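PDB 6Z3U: protein kinase domain-containing protein from Chaetomium thermophilum, which probably transfers phosphate from ATP to serine and threonine residues of other proteins, as the cyclin-dependent kinase subunit of the CAK complex. Local coordinates for residues 266-271 against 321-326; 262-267 against 369-374. One frame throughout, in Å; residues are numbered along the deposited sequence.

Both contacts start from the short helix 264-267, which carries the end of the kinase activation segment, and their centres lie about 11 Å apart. Interaction 2 ties the beginning of this helix to the loop 369-374 through an ion pair, whereas interaction 1 packs the turn that leaves it against 321-326 through apolar groups. E265 connects the two: its carboxylate serves interaction 2, and its carbonyl O lies 2.9 Å from A270 N, a probable hydrogen bond that closes the turn used in interaction 1. Interaction 2 is near the predicted proton acceptor D220, whose side chain is about 10 Å from that of P263; interaction 1 lies away from the predicted ATP-binding and catalytic residues.

Interaction 1: residues 266-271 against 321-326; sequences LLFGAR and PGVSKL
F268 overlaps L326 with its CB and ring atom CD2, and V323 with CD2 and CE2. The closest side-chain approach to L326 is between the two CB atoms, F268 CB and L326 CB, at 3.6 Å. Further out, L326 CD2 reaches both the root of the aromatic side chain, 3.7 Å from F268 CB, and the ring itself, 3.8 Å from F268 CD2. The ring then continues to V323, where F268 CE2 and V323 CG2 are 3.7 Å apart. Both methyl groups approach the ring obliquely. The CB of F268 points toward 321-326, and with CG anti to the carbonyl carbon (chi1 -62°) the ring atoms CD2 and CE2 lie beside L326 and V323. In V323, CG2 is the branch anti to the backbone N, and it is the branch that touches. L326 has a further, looser neighbour in A270, with A270 CB 4.4 Å from L326 CD1.

The four touching residues are buried, and the contact between the segments is apolar. Around it, I305 of helix 301-311 also packs on F268, and the W329 ring meets the F268 ring with the planes about 60° apart. L326 in turn touches Q35 of the RING-type domain-containing protein, another chain of the complex.

The backbone explains how F268 is presented. It is the first residue to leave helical geometry, and G269 follows with a positive phi of 79°. G269 N bonds to L266 O at 2.9 Å, while A270 N turns back to E265 O. On the other side, L326 N bonds to V323 O at 3.1 Å, keeping both apolar partners on one 3-10 turn. The arrangement is a Schellman motif ending helix 264-267, docked on a 3-10 turn in the kinase C-lobe.

Interaction 2: residues 262-267 against 369-374; sequences RPPELL and KKRITA
A buried salt bridge joins the end of the activation segment to the loop before helix 374-378, in the C-lobe of the kinase domain. Its acid is E265, the glutamate of the PPE sequence that stands here for the APE motif, and its base is R371. The two side chains face each other head to head, the arginine offering NH1 and NH2, one to each carboxylate oxygen. R371 NH2 donates to E265 OE1 at 2.7 Å, with an N-H...O angle of 162° and the oxygen in the guanidinium plane. The second bond, from R371 NH1 to E265 OE2 at 2.9 Å, is more bent, at 134°, and its oxygen is tilted from that plane. Both oxygens accept through their syn lone pairs. The unequal bonds fit the 36° between the carboxylate and guanidinium planes, which keeps the fork from being flat.

E265 holds CG between its backbone N and carbonyl carbon, and a bend at chi2 then turns the carboxylate to R371. The prolines before it line the guanidinium obliquely: P263 CB is 3.6 Å from R371 NH1, and P264 CD is 3.9 Å from R371 NH2.

Three backbone carbonyls take the remaining N-H groups of the guanidinium: NE bonds to Q365 O, NH2 also to L366 O and NH1 also to A276 O. With the two bonds to E265 this makes five, and the opposite charges of E265 and R371 probably compensate each other within the buried interior, as in the Glu-Arg pair characteristic of protein kinases.

Interaction 1: residues 266-271 against 321-326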
loop_
_atom_site.group_PDB
_atom_site.type_symbol
_atom_site.label_atom_id
_atom_site.label_comp_id
_atom_site.label_asym_id
_atom_site.label_seq_id
_atom_site.Cartn_x
_atom_site.Cartn_y
_atom_site.Cartn_z
ATOM N N LEU B 266 -1.704 11.131 19.285
ATOM C CA LEU B 266 -2.901 10.453 18.799
ATOM C C LEU B 266 -4.007 10.477 19.846
ATOM O O LEU B 266 -5.186 10.617 19.504
ATOM C CB LEU B 266 -2.568 9.016 18.399
ATOM C CG LEU B 266 -2.363 8.759 16.903
ATOM C CD1 LEU B 266 -1.469 9.813 16.268
ATOM C CD2 LEU B 266 -1.785 7.370 16.673
ATOM N N LEU B 267 -3.644 10.354 21.126
ATOM C CA LEU B 267 -4.633 10.515 22.186
ATOM C C LEU B 267 -5.288 11.886 22.119
ATOM O O LEU B 267 -6.462 12.034 22.476
ATOM C CB LEU B 267 -3.976 10.312 23.555
ATOM C CG LEU B 267 -3.596 8.879 23.943
ATOM C CD1 LEU B 267 -2.557 8.881 25.043
ATOM C CD2 LEU B 267 -4.821 8.095 24.383
ATOM N N PHE B 268 -4.556 12.891 21.649
ATOM C CA PHE B 268 -5.076 14.242 21.507
ATOM C C PHE B 268 -5.764 14.472 20.165
ATOM O O PHE B 268 -6.102 15.615 19.846
ATOM C CB PHE B 268 -3.944 15.253 21.698
ATOM C CG PHE B 268 -3.304 15.202 23.064
ATOM C CD1 PHE B 268 -4.030 14.808 24.178
ATOM C CD2 PHE B 268 -1.972 15.542 23.230
ATOM C CE1 PHE B 268 -3.443 14.763 25.427
ATOM C CE2 PHE B 268 -1.381 15.498 24.478
ATOM C CZ PHE B 268 -2.117 15.107 25.576
ATOM N N GLY B 269 -5.986 13.419 19.382
ATOM C CA GLY B 269 -6.736 13.556 18.149
ATOM C C GLY B 269 -5.960 14.124 16.986
ATOM O O GLY B 269 -6.566 14.682 16.065
ATOM N N ALA B 270 -4.636 13.986 16.986
ATOM C CA ALA B 270 -3.825 14.545 15.914
ATOM C C ALA B 270 -4.179 13.902 14.578
ATOM O O ALA B 270 -4.372 12.687 14.485
ATOM C CB ALA B 270 -2.339 14.350 16.210
ATOM N N ARG B 271 -4.261 14.734 13.539
ATOM C CA ARG B 271 -4.629 14.288 12.204
ATOM C C ARG B 271 -3.481 14.349 11.208
ATOM O O ARG B 271 -3.625 13.833 10.096
ATOM C CB ARG B 271 -5.790 15.137 11.663
ATOM C CG ARG B 271 -6.908 15.387 12.664
ATOM C CD ARG B 271 -7.740 14.139 12.903
ATOM N NE ARG B 271 -8.523 13.774 11.725
ATOM C CZ ARG B 271 -9.359 12.742 11.674
ATOM N NH1 ARG B 271 -10.029 12.490 10.558
ATOM N NH2 ARG B 271 -9.528 11.962 12.734
ATOM N N PRO B 321 5.123 22.896 22.005
ATOM C CA PRO B 321 4.340 24.043 21.527
ATOM C C PRO B 321 3.158 23.608 20.676
ATOM O O PRO B 321 3.281 22.761 19.789
ATOM C CB PRO B 321 5.361 24.846 20.712
ATOM C CG PRO B 321 6.680 24.477 21.291
ATOM C CD PRO B 321 6.556 23.036 21.694
ATOM N N GLY B 322 2.001 24.205 20.954
ATOM C CA GLY B 322 0.788 23.923 20.223
ATOM C C GLY B 322 0.048 22.684 20.668
ATOM O O GLY B 322 -0.980 22.353 20.067
ATOM N N VAL B 323 0.533 21.987 21.698
ATOM C CA VAL B 323 -0.113 20.747 22.123
ATOM C C VAL B 323 -1.554 21.014 22.540
ATOM O O VAL B 323 -2.467 20.258 22.189
ATOM C CB VAL B 323 0.698 20.084 23.254
ATOM C CG1 VAL B 323 0.741 20.975 24.486
ATOM C CG2 VAL B 323 0.121 18.714 23.593
ATOM N N SER B 324 -1.784 22.101 23.281
ATOM C CA SER B 324 -3.125 22.434 23.747
ATOM C C SER B 324 -4.077 22.793 22.612
ATOM O O SER B 324 -5.268 22.999 22.868
ATOM C CB SER B 324 -3.059 23.594 24.741
ATOM O OG SER B 324 -2.526 24.755 24.128
ATOM N N LYS B 325 -3.584 22.885 21.377
ATOM C CA LYS B 325 -4.408 23.202 20.220
ATOM C C LYS B 325 -4.830 21.960 19.442
ATOM O O LYS B 325 -5.424 22.087 18.366
ATOM C CB LYS B 325 -3.660 24.160 19.291
ATOM C CG LYS B 325 -3.054 25.366 19.992
ATOM C CD LYS B 325 -4.106 26.176 20.734
ATOM C CE LYS B 325 -3.582 27.554 21.112
ATOM N NZ LYS B 325 -2.350 27.484 21.949
ATOM N N LEU B 326 -4.530 20.768 19.950
ATOM C CA LEU B 326 -4.882 19.552 19.235
ATOM C C LEU B 326 -6.396 19.334 19.268
ATOM O O LEU B 326 -7.075 19.766 20.204
ATOM C CB LEU B 326 -4.172 18.345 19.840
ATOM C CG LEU B 326 -2.906 17.769 19.190
ATOM C CD1 LEU B 326 -2.502 18.453 17.894
ATOM C CD2 LEU B 326 -1.748 17.809 20.178
#

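Interaction 2: residues 262-267 against 369-374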
loop_
_atom_site.group_PDB
_atom_site.type_symbol
_atom_site.label_atom_id
_atom_site.label_comp_id
_atom_site.label_asym_id
_atom_site.label_seq_id
_atom_site.Cartn_x
_atom_site.Cartn_y
_atom_site.Cartn_z
ATOM N N ARG B 262 -0.670 3.764 22.492
ATOM C CA ARG B 262 -1.008 4.927 21.676
ATOM C C ARG B 262 -0.181 6.129 22.121
ATOM O O ARG B 262 -0.109 6.410 23.322
ATOM C CB ARG B 262 -2.489 5.268 21.810
ATOM C CG ARG B 262 -3.054 6.081 20.655
ATOM C CD ARG B 262 -4.448 6.614 20.968
ATOM N NE ARG B 262 -5.358 5.606 21.503
ATOM C CZ ARG B 262 -5.994 4.690 20.781
ATOM N NH1 ARG B 262 -5.826 4.635 19.469
ATOM N NH2 ARG B 262 -6.802 3.827 21.381
ATOM N N PRO B 263 0.445 6.860 21.203
ATOM C CA PRO B 263 1.238 8.026 21.609
ATOM C C PRO B 263 0.338 9.169 22.036
ATOM O O PRO B 263 -0.862 9.179 21.721
ATOM C CB PRO B 263 2.027 8.378 20.339
ATOM C CG PRO B 263 1.178 7.883 19.229
ATOM C CD PRO B 263 0.488 6.648 19.744
ATOM N N PRO B 264 0.881 10.162 22.747
ATOM C CA PRO B 264 0.023 11.265 23.214
ATOM C C PRO B 264 -0.589 12.079 22.087
ATOM O O PRO B 264 -1.737 12.525 22.208
ATOM C CB PRO B 264 0.974 12.103 24.083
ATOM C CG PRO B 264 2.353 11.715 23.649
ATOM C CD PRO B 264 2.263 10.280 23.242
ATOM N N GLU B 265 0.144 12.299 20.993
ATOM C CA GLU B 265 -0.402 13.110 19.911
ATOM C C GLU B 265 -1.644 12.465 19.307
ATOM O O GLU B 265 -2.561 13.171 18.874
ATOM C CB GLU B 265 0.666 13.356 18.840
ATOM C CG GLU B 265 1.166 12.119 18.098
ATOM C CD GLU B 265 2.466 11.569 18.662
ATOM O OE1 GLU B 265 2.709 11.722 19.879
ATOM O OE2 GLU B 265 3.252 10.988 17.881
ATOM N N LEU B 266 -1.704 11.131 19.285
ATOM C CA LEU B 266 -2.901 10.453 18.799
ATOM C C LEU B 266 -4.007 10.477 19.846
ATOM O O LEU B 266 -5.186 10.617 19.504
ATOM C CB LEU B 266 -2.568 9.016 18.399
ATOM C CG LEU B 266 -2.363 8.759 16.903
ATOM C CD1 LEU B 266 -1.469 9.813 16.268
ATOM C CD2 LEU B 266 -1.785 7.370 16.673
ATOM N N LEU B 267 -3.644 10.354 21.126
ATOM C CA LEU B 267 -4.633 10.515 22.186
ATOM C C LEU B 267 -5.288 11.886 22.119
ATOM O O LEU B 267 -6.462 12.034 22.476
ATOM C CB LEU B 267 -3.976 10.312 23.555
ATOM C CG LEU B 267 -3.596 8.879 23.943
ATOM C CD1 LEU B 267 -2.557 8.881 25.043
ATOM C CD2 LEU B 267 -4.821 8.095 24.383
ATOM N N LYS B 369 8.177 15.503 17.537
ATOM C CA LYS B 369 9.258 16.093 16.756
ATOM C C LYS B 369 10.625 15.784 17.359
ATOM O O LYS B 369 11.595 15.591 16.619
ATOM C CB LYS B 369 9.047 17.602 16.644
ATOM C CG LYS B 369 7.779 17.986 15.892
ATOM C CD LYS B 369 7.542 19.486 15.908
ATOM C CE LYS B 369 7.010 19.962 17.255
ATOM N NZ LYS B 369 6.938 21.454 17.354
ATOM N N LYS B 370 10.721 15.723 18.688
ATOM C CA LYS B 370 11.967 15.385 19.366
ATOM C C LYS B 370 12.065 13.906 19.711
ATOM O O LYS B 370 13.027 13.497 20.368
ATOM C CB LYS B 370 12.125 16.230 20.639
ATOM C CG LYS B 370 11.052 16.008 21.703
ATOM C CD LYS B 370 11.050 17.135 22.745
ATOM C CE LYS B 370 10.019 16.892 23.856
ATOM N NZ LYS B 370 10.448 15.867 24.862
ATOM N N ARG B 371 11.098 13.097 19.294
ATOM C CA ARG B 371 11.174 11.656 19.477
ATOM C C ARG B 371 12.159 11.057 18.479
ATOM O O ARG B 371 12.209 11.462 17.316
ATOM C CB ARG B 371 9.793 11.032 19.289
ATOM C CG ARG B 371 9.514 9.808 20.142
ATOM C CD ARG B 371 8.050 9.404 20.026
ATOM N NE ARG B 371 7.167 10.400 20.628
ATOM C CZ ARG B 371 5.872 10.535 20.346
ATOM N NH1 ARG B 371 5.289 9.740 19.456
ATOM N NH2 ARG B 371 5.159 11.475 20.951
ATOM N N ILE B 372 12.929 10.071 18.933
ATOM C CA ILE B 372 13.924 9.460 18.061
ATOM C C ILE B 372 13.225 8.746 16.908
ATOM O O ILE B 372 12.077 8.298 17.024
ATOM C CB ILE B 372 14.821 8.496 18.858
ATOM C CG1 ILE B 372 15.943 7.948 17.973
ATOM C CG2 ILE B 372 14.002 7.355 19.437
ATOM C CD1 ILE B 372 16.962 7.130 18.723
ATOM N N THR B 373 13.913 8.666 15.773
ATOM C CA THR B 373 13.406 7.973 14.599
ATOM C C THR B 373 13.922 6.536 14.570
ATOM O O THR B 373 14.831 6.158 15.310
ATOM C CB THR B 373 13.816 8.703 13.323
ATOM O OG1 THR B 373 15.233 8.581 13.137
ATOM C CG2 THR B 373 13.436 10.172 13.410
ATOM N N ALA B 374 13.331 5.726 13.691
ATOM C CA ALA B 374 13.742 4.328 13.606
ATOM C C ALA B 374 15.180 4.202 13.115
ATOM O O ALA B 374 15.946 3.382 13.635
ATOM C CB ALA B 374 12.792 3.554 12.696
#